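Local coordinates for protein dipeptidase AC. Metallo peptidase. MEROPS family M19 (Rhodobacter sphaeroides, PDB 3LY0) that is probably a zinc-dependent dipeptidase of family M19, here holding two zinc ions and a phosphinate mimic of the dipeptide L-Ala-D-Ala, at residues A72-P77 / G274-E279; N264-F269 / D308-P313. All blocks are in the same frame, centred on the assembly; numbering follows the deposited sequence.

Contact 1: residues A72-P77 / G274-E279; sequences AMMDAP and GRRSAE
D75 and R276 meet in a salt bridge whose shortest leg is 2.5 Å, from D75 OD1 to R276 NE. The oxygen is approached on its syn side, from 26° out of the carboxylate plane, and it lies at the edge of the guanidinium. The two flat groups are nearly coplanar (27° apart), yet the pairing is lopsided: the bonds from R276 NH2 are weak, at 3.1 Å to D75 OD1 and 3.5 Å to D75 OD2. R276 reaches this position as an extended chain that bends late, at chi3 (69°), swinging NE round to the carboxylate. Just before that bend the methyl CE of M74 packs on R276 CD at 4.1 Å.

On the other flank the ring of P77 crosses R275 at about a right angle, P77 CD touching R275 CG at 3.5 Å. R275 also gives D75 O a weak bond from NE, and its NH2 holds a water that donates to the same carbonyl. A second water donates to M74 O at 2.6 Å and to G274 O at 2.8 Å, joining two acceptors that could not bond each other directly.

In the second shell, M74 rests on L81, R276 also touches T311, and R275 N is bonded to D273 OD1. The contact ties helix 68-75 to the loop between helices 267-270 and 283-296, the M74 side chain lying about 6 Å from the bound phosphinate. It is largely polar, with P77 and M74 adding apolar contacts, and the charge of R276 probably favours the ionised form of D75.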
ATOM      1  N   ALA A  72      -2.959 -21.323   3.768  1.00 21.51           N
ATOM      2  CA  ALA A  72      -4.003 -22.324   3.963  1.00 21.58           C
ATOM      3  C   ALA A  72      -5.103 -21.834   4.902  1.00 19.57           C
ATOM      4  O   ALA A  72      -6.285 -22.067   4.661  1.00 20.55           O
ATOM      5  CB  ALA A  72      -3.409 -23.632   4.474  1.00 19.83           C
ATOM      6  N   MET A  73      -4.714 -21.163   5.979  1.00 21.07           N
ATOM      7  CA  MET A  73      -5.696 -20.641   6.920  1.00 19.70           C
ATOM      8  C   MET A  73      -6.585 -19.595   6.261  1.00 20.29           C
ATOM      9  O   MET A  73      -7.803 -19.598   6.437  1.00 21.27           O
ATOM     10  CB  MET A  73      -5.002 -20.032   8.137  1.00 22.31           C
ATOM     11  CG  MET A  73      -4.255 -21.037   8.980  1.00 26.89           C
ATOM     12  SD  MET A  73      -3.394 -20.236  10.337  1.00 28.51           S
ATOM     13  CE  MET A  73      -4.760 -19.495  11.190  1.00 23.08           C
ATOM     14  N   MET A  74      -5.971 -18.699   5.497  1.00 19.33           N
ATOM     15  CA  MET A  74      -6.724 -17.642   4.831  1.00 17.96           C
ATOM     16  C   MET A  74      -7.620 -18.169   3.701  1.00 18.81           C
ATOM     17  O   MET A  74      -8.515 -17.464   3.238  1.00 18.19           O
ATOM     18  CB  MET A  74      -5.780 -16.527   4.346  1.00 19.22           C
ATOM     19  CG  MET A  74      -5.199 -15.664   5.491  1.00 20.60           C
ATOM     20  SD  MET A  74      -4.024 -14.364   4.995  1.00 21.46           S
ATOM     21  CE  MET A  74      -3.006 -15.346   3.912  1.00 17.46           C
ATOM     22  N   ASP A  75      -7.396 -19.409   3.270  1.00 19.49           N
ATOM     23  CA  ASP A  75      -8.238 -20.020   2.235  1.00 20.60           C
ATOM     24  C   ASP A  75      -9.633 -20.356   2.751  1.00 22.71           C
ATOM     25  O   ASP A  75     -10.591 -20.387   1.981  1.00 25.35           O
ATOM     26  CB  ASP A  75      -7.614 -21.315   1.700  1.00 24.58           C
ATOM     27  CG  ASP A  75      -6.390 -21.074   0.841  1.00 28.45           C
ATOM     28  OD1 ASP A  75      -6.210 -19.940   0.346  1.00 30.50           O
ATOM     29  OD2 ASP A  75      -5.611 -22.033   0.652  1.00 31.85           O
ATOM     30  N   ALA A  76      -9.741 -20.635   4.046  1.00 19.98           N
ATOM     31  CA  ALA A  76     -10.998 -21.109   4.611  1.00 22.57           C
ATOM     32  C   ALA A  76     -11.395 -20.363   5.876  1.00 19.91           C
ATOM     33  O   ALA A  76     -11.149 -20.833   6.985  1.00 20.68           O
ATOM     34  CB  ALA A  76     -10.931 -22.611   4.879  1.00 28.17           C
ATOM     35  N   PRO A  77     -12.011 -19.188   5.709  1.00 19.90           N
ATOM     36  CA  PRO A  77     -12.554 -18.447   6.846  1.00 18.75           C
ATOM     37  C   PRO A  77     -13.677 -19.249   7.484  1.00 19.78           C
ATOM     38  O   PRO A  77     -14.277 -20.087   6.803  1.00 24.32           O
ATOM     39  CB  PRO A  77     -13.121 -17.170   6.202  1.00 21.12           C
ATOM     40  CG  PRO A  77     -12.535 -17.112   4.835  1.00 25.51           C
ATOM     41  CD  PRO A  77     -12.281 -18.522   4.425  1.00 24.33           C
ATOM     42  N   GLY A 274     -14.534 -13.112   2.341  1.00 12.98           N
ATOM     43  CA  GLY A 274     -13.217 -12.971   2.938  1.00 14.75           C
ATOM     44  C   GLY A 274     -12.222 -14.079   2.633  1.00 14.82           C
ATOM     45  O   GLY A 274     -11.215 -14.214   3.330  1.00 14.95           O
ATOM     46  N   ARG A 275     -12.503 -14.857   1.590  1.00 15.11           N
ATOM     47  CA  ARG A 275     -11.654 -15.980   1.201  1.00 14.96           C
ATOM     48  C   ARG A 275     -10.487 -15.490   0.361  1.00 17.26           C
ATOM     49  O   ARG A 275     -10.535 -14.398  -0.200  1.00 16.13           O
ATOM     50  CB  ARG A 275     -12.454 -17.001   0.381  1.00 18.08           C
ATOM     51  CG  ARG A 275     -13.478 -17.815   1.162  1.00 22.37           C
ATOM     52  CD  ARG A 275     -14.086 -18.881   0.262  1.00 24.22           C
ATOM     53  NE  ARG A 275     -13.045 -19.688  -0.371  1.00 33.61           N
ATOM     54  CZ  ARG A 275     -13.249 -20.519  -1.388  1.00 35.57           C
ATOM     55  NH1 ARG A 275     -14.466 -20.661  -1.903  1.00 36.67           N
ATOM     56  NH2 ARG A 275     -12.233 -21.207  -1.897  1.00 34.27           N
ATOM     57  N   ARG A 276      -9.448 -16.313   0.256  1.00 16.15           N
ATOM     58  CA  ARG A 276      -8.248 -15.951  -0.501  1.00 17.05           C
ATOM     59  C   ARG A 276      -8.310 -16.269  -2.007  1.00 18.34           C
ATOM     60  O   ARG A 276      -7.499 -15.760  -2.786  1.00 20.66           O
ATOM     61  CB  ARG A 276      -7.024 -16.626   0.130  1.00 19.02           C
ATOM     62  CG  ARG A 276      -5.688 -16.106  -0.368  1.00 18.85           C
ATOM     63  CD  ARG A 276      -4.528 -16.788   0.346  1.00 23.72           C
ATOM     64  NE  ARG A 276      -4.422 -18.191  -0.032  1.00 29.33           N
ATOM     65  CZ  ARG A 276      -3.598 -18.650  -0.966  1.00 31.35           C
ATOM     66  NH1 ARG A 276      -2.797 -17.814  -1.608  1.00 33.62           N
ATOM     67  NH2 ARG A 276      -3.568 -19.943  -1.252  1.00 34.11           N
ATOM     68  N   SER A 277      -9.262 -17.099  -2.415  1.00 21.16           N
ATOM     69  CA  SER A 277      -9.334 -17.566  -3.802  1.00 19.91           C
ATOM     70  C   SER A 277      -9.444 -16.458  -4.861  1.00 18.17           C
ATOM     71  O   SER A 277     -10.273 -15.552  -4.752  1.00 17.09           O
ATOM     72  CB  SER A 277     -10.501 -18.534  -3.966  1.00 22.13           C
ATOM     73  OG  SER A 277     -10.685 -18.869  -5.328  1.00 21.80           O
ATOM     74  N   ALA A 278      -8.613 -16.560  -5.896  1.00 16.02           N
ATOM     75  CA  ALA A 278      -8.653 -15.639  -7.026  1.00 15.64           C
ATOM     76  C   ALA A 278      -9.873 -15.843  -7.931  1.00 15.20           C
ATOM     77  O   ALA A 278     -10.082 -15.063  -8.866  1.00 15.20           O
ATOM     78  CB  ALA A 278      -7.370 -15.765  -7.847  1.00 14.18           C
ATOM     79  N   GLU A 279     -10.659 -16.892  -7.671  1.00 16.94           N
ATOM     80  CA  GLU A 279     -11.820 -17.214  -8.503  1.00 18.55           C
ATOM     81  C   GLU A 279     -13.021 -16.361  -8.111  1.00 17.40           C
ATOM     82  O   GLU A 279     -13.830 -16.734  -7.254  1.00 19.51           O
ATOM     83  CB  GLU A 279     -12.158 -18.707  -8.409  1.00 19.46           C
ATOM     84  CG  GLU A 279     -13.428 -19.106  -9.152  1.00 28.82           C
ATOM     85  CD  GLU A 279     -13.802 -20.563  -8.933  1.00 31.59           C
ATOM     86  OE1 GLU A 279     -15.003 -20.895  -9.051  1.00 37.07           O
ATOM     87  OE2 GLU A 279     -12.897 -21.374  -8.634  1.00 38.42           O
TER
HETATM   88  O   HOH W   1      -8.512 -14.840   3.045  1.00 16.54           O
HETATM   89  O   HOH W   2     -10.223 -19.695  -0.737  1.00 25.39           O

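Contact 2: residues N264-F269 / D308-P313; sequences NFATSF and DGATIP. With LY0 ((2R)-3-[(R)-[(1R)-1-aminoethyl](hydroxy)phosphoryl]-2-methylpropanoic acid), chain C.
T267 N donates to T311 O at 2.9 Å, and the 168° angle at the hydrogen marks a nearly straight bond. It is the one conventional hydrogen bond joining 264-269 to 308-313. The same oxygen takes a CA-H...O contact from A266, and I312 CA returns one to F265 O at 3.4 Å, so the two backbones mesh closely. Packing is tightest here: P313 CD sits 3.1 Å from F265 O, and F265 CB meets I312 CG2 at 3.6 Å. The methyl CG2 of T267 lies over the I312 backbone, while T267 OG1 probably bonds R276 O.

Toward the ligand, contact thins to a single methyl pair. A266 and A310 meet CB to CB at 3.7 Å, and A310 CB stands 4.0 Å from C7 of the phosphinate. F269 turns its ring edge to the inhibitor's carboxylate, CE2 to O61 at 3.3 Å; R244 and W166 supply hydrogen bonds to the ligand. At the outer side, the side chains of T311 and T267 cross obliquely and approach more loosely than their backbones.

N264 shapes the turn from within. Its chi1 of -167° places the amide where OD1 accepts from A266 N at 2.8 Å, an Asx turn, while ND2 bonds H233 O and D306 OD2. Replacing the amide by the methyl of an alanine is likely to leave A266 N without its acceptor, and H233 O and the zinc-site residue D306 without this second-shell donor.

The segments follow strands 260-263 and 301-303, neighbours in a parallel sheet of this TIM-barrel-clan domain. F265 bonds S305 through its backbone, sets its ring edge-to-face with that of F307, and packs on L322 and L325 of helix 322-332.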
ATOM      1  N   ASN A 264      -7.366  -2.040  -2.284  1.00  9.30           N
ATOM      2  CA  ASN A 264      -6.474  -3.193  -2.226  1.00  9.02           C
ATOM      3  C   ASN A 264      -7.038  -4.317  -3.103  1.00 10.55           C
ATOM      4  O   ASN A 264      -8.222  -4.655  -2.987  1.00 10.36           O
ATOM      5  CB  ASN A 264      -6.349  -3.634  -0.765  1.00  9.25           C
ATOM      6  CG  ASN A 264      -5.223  -4.615  -0.547  1.00  9.95           C
ATOM      7  OD1 ASN A 264      -4.936  -5.438  -1.409  1.00 10.58           O
ATOM      8  ND2 ASN A 264      -4.573  -4.527   0.609  1.00 10.19           N
ATOM      9  N   PHE A 265      -6.218  -4.862  -4.001  1.00  8.52           N
ATOM     10  CA  PHE A 265      -6.682  -5.926  -4.893  1.00 10.80           C
ATOM     11  C   PHE A 265      -6.666  -7.300  -4.220  1.00 10.92           C
ATOM     12  O   PHE A 265      -7.053  -8.294  -4.835  1.00 11.42           O
ATOM     13  CB  PHE A 265      -5.845  -6.029  -6.177  1.00 11.60           C
ATOM     14  CG  PHE A 265      -5.876  -4.801  -7.064  1.00 10.12           C
ATOM     15  CD1 PHE A 265      -6.770  -3.763  -6.838  1.00  9.78           C
ATOM     16  CD2 PHE A 265      -4.991  -4.698  -8.128  1.00 10.16           C
ATOM     17  CE1 PHE A 265      -6.765  -2.641  -7.651  1.00 11.04           C
ATOM     18  CE2 PHE A 265      -4.990  -3.591  -8.951  1.00 10.51           C
ATOM     19  CZ  PHE A 265      -5.879  -2.559  -8.711  1.00 11.22           C
ATOM     20  N   ALA A 266      -6.218  -7.374  -2.973  1.00 10.57           N
ATOM     21  CA  ALA A 266      -6.175  -8.657  -2.277  1.00 10.99           C
ATOM     22  C   ALA A 266      -7.555  -9.290  -2.219  1.00 11.99           C
ATOM     23  O   ALA A 266      -8.506  -8.676  -1.737  1.00 11.66           O
ATOM     24  CB  ALA A 266      -5.627  -8.476  -0.869  1.00 11.17           C
ATOM     25  N   THR A 267      -7.648 -10.526  -2.706  1.00 11.39           N
ATOM     26  CA  THR A 267      -8.898 -11.278  -2.716  1.00 10.87           C
ATOM     27  C   THR A 267      -9.548 -11.272  -1.329  1.00 10.82           C
ATOM     28  O   THR A 267     -10.767 -11.072  -1.196  1.00 12.27           O
ATOM     29  CB  THR A 267      -8.625 -12.725  -3.171  1.00 13.73           C
ATOM     30  OG1 THR A 267      -7.515 -13.237  -2.422  1.00 17.69           O
ATOM     31  CG2 THR A 267      -8.244 -12.739  -4.645  1.00 14.41           C
ATOM     32  N   SER A 268      -8.724 -11.468  -0.304  1.00 11.04           N
ATOM     33  CA  SER A 268      -9.202 -11.585   1.074  1.00 11.88           C
ATOM     34  C   SER A 268      -9.942 -10.347   1.558  1.00 11.80           C
ATOM     35  O   SER A 268     -10.764 -10.432   2.465  1.00 11.93           O
ATOM     36  CB  SER A 268      -8.023 -11.839   2.005  1.00 14.00           C
ATOM     37  OG  SER A 268      -7.307 -12.990   1.582  1.00 15.12           O
ATOM     38  N   PHE A 269      -9.645  -9.197   0.954  1.00 11.07           N
ATOM     39  CA  PHE A 269     -10.185  -7.933   1.439  1.00  9.29           C
ATOM     40  C   PHE A 269     -11.277  -7.396   0.525  1.00  9.86           C
ATOM     41  O   PHE A 269     -11.886  -6.375   0.831  1.00 10.44           O
ATOM     42  CB  PHE A 269      -9.069  -6.887   1.576  1.00  9.13           C
ATOM     43  CG  PHE A 269      -7.915  -7.334   2.439  1.00 10.91           C
ATOM     44  CD1 PHE A 269      -8.081  -8.300   3.426  1.00 11.98           C
ATOM     45  CD2 PHE A 269      -6.653  -6.767   2.265  1.00 12.24           C
ATOM     46  CE1 PHE A 269      -7.010  -8.700   4.223  1.00 12.22           C
ATOM     47  CE2 PHE A 269      -5.581  -7.158   3.052  1.00 12.31           C
ATOM     48  CZ  PHE A 269      -5.756  -8.132   4.027  1.00 10.89           C
ATOM     49  N   ASP A 308       2.241  -7.975  -5.975  1.00  9.61           N
ATOM     50  CA  ASP A 308       3.357  -8.756  -5.430  1.00 10.33           C
ATOM     51  C   ASP A 308       3.337  -8.941  -3.913  1.00 12.00           C
ATOM     52  O   ASP A 308       4.269  -9.504  -3.339  1.00 13.45           O
ATOM     53  CB  ASP A 308       4.704  -8.241  -5.946  1.00 11.59           C
ATOM     54  CG  ASP A 308       4.990  -8.700  -7.369  1.00 11.58           C
ATOM     55  OD1 ASP A 308       4.662  -9.864  -7.679  1.00 13.08           O
ATOM     56  OD2 ASP A 308       5.528  -7.909  -8.170  1.00 13.37           O
ATOM     57  N   GLY A 309       2.252  -8.506  -3.274  1.00 10.77           N
ATOM     58  CA  GLY A 309       2.078  -8.712  -1.844  1.00 11.29           C
ATOM     59  C   GLY A 309       0.930  -9.636  -1.462  1.00 13.11           C
ATOM     60  O   GLY A 309       0.864 -10.092  -0.324  1.00 14.01           O
ATOM     61  N   ALA A 310       0.031  -9.925  -2.398  1.00 11.93           N
ATOM     62  CA  ALA A 310      -1.176 -10.697  -2.107  1.00 12.33           C
ATOM     63  C   ALA A 310      -1.707 -11.384  -3.356  1.00 12.92           C
ATOM     64  O   ALA A 310      -1.364 -11.012  -4.470  1.00 15.21           O
ATOM     65  CB  ALA A 310      -2.244  -9.776  -1.540  1.00 17.24           C
ATOM     66  N   THR A 311      -2.569 -12.376  -3.168  1.00 13.23           N
ATOM     67  CA  THR A 311      -3.301 -12.951  -4.294  1.00 13.09           C
ATOM     68  C   THR A 311      -4.385 -11.964  -4.716  1.00 12.71           C
ATOM     69  O   THR A 311      -5.099 -11.429  -3.864  1.00 12.11           O
ATOM     70  CB  THR A 311      -3.966 -14.282  -3.910  1.00 15.42           C
ATOM     71  OG1 THR A 311      -2.950 -15.207  -3.501  1.00 20.91           O
ATOM     72  CG2 THR A 311      -4.727 -14.866  -5.099  1.00 16.71           C
ATOM     73  N   ILE A 312      -4.512 -11.735  -6.024  1.00 12.95           N
ATOM     74  CA  ILE A 312      -5.469 -10.756  -6.548  1.00 11.07           C
ATOM     75  C   ILE A 312      -6.479 -11.456  -7.475  1.00 12.87           C
ATOM     76  O   ILE A 312      -6.295 -12.632  -7.802  1.00 14.79           O
ATOM     77  CB  ILE A 312      -4.726  -9.579  -7.254  1.00 12.16           C
ATOM     78  CG1 ILE A 312      -4.035 -10.056  -8.539  1.00 13.26           C
ATOM     79  CG2 ILE A 312      -3.717  -8.944  -6.295  1.00 12.54           C
ATOM     80  CD1 ILE A 312      -3.294  -8.951  -9.310  1.00 13.16           C
ATOM     81  N   PRO A 313      -7.547 -10.753  -7.888  1.00 12.59           N
ATOM     82  CA  PRO A 313      -8.591 -11.416  -8.685  1.00 13.59           C
ATOM     83  C   PRO A 313      -8.067 -11.941 -10.016  1.00 13.13           C
ATOM     84  O   PRO A 313      -7.232 -11.307 -10.652  1.00 12.35           O
ATOM     85  CB  PRO A 313      -9.617 -10.298  -8.929  1.00 12.68           C
ATOM     86  CG  PRO A 313      -9.347  -9.287  -7.830  1.00 13.36           C
ATOM     87  CD  PRO A 313      -7.867  -9.339  -7.630  1.00 13.46           C
TER
HETATM   88  P   LY0 C 363       1.171  -6.885   2.480  1.00 12.30           P
HETATM   89  C1  LY0 C 363       3.013  -8.885   3.121  1.00 16.69           C
HETATM   90  N1  LY0 C 363       3.843  -6.666   2.393  1.00 11.58           N
HETATM   91  C2  LY0 C 363       2.803  -7.669   2.245  1.00 13.43           C
HETATM   92  C4  LY0 C 363      -0.163  -8.011   1.910  1.00 13.75           C
HETATM   93  C5  LY0 C 363      -1.309  -8.189   2.867  1.00 13.92           C
HETATM   94  C6  LY0 C 363      -1.817  -6.886   3.421  1.00 12.37           C
HETATM   95  C7  LY0 C 363      -2.386  -9.128   2.386  1.00 16.28           C
HETATM   96  O31 LY0 C 363       1.219  -5.607   1.677  1.00 12.01           O
HETATM   97  O32 LY0 C 363       1.001  -6.515   3.991  1.00 11.45           O
HETATM   98  O61 LY0 C 363      -2.643  -6.906   4.496  1.00 12.92           O
HETATM   99  O62 LY0 C 363      -1.473  -5.793   2.939  1.00 11.69           O

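How the contacts relate
From the N terminus, 72-77 takes in the last part of helix 68-75 and waits nearly 200 residues for its partner. About half the modelled chain follows before 264-269, the first half of contact 2, then 274-279, which closes the long loop of contact 1. Contact 2 closes later, at 308-313, over a much shorter span, so the two contacts cross rather than nest. Their centres lie 11 Å apart, and they touch directly: R276 O is 2.5 Å from T267 OG1, a probable hydrogen bond, and A278 CB packs on I312 O. Together they join helix 68-75 at the surface, through loop 274-279, to the loops following strands 260-263 and 301-303 beside the ligand pocket.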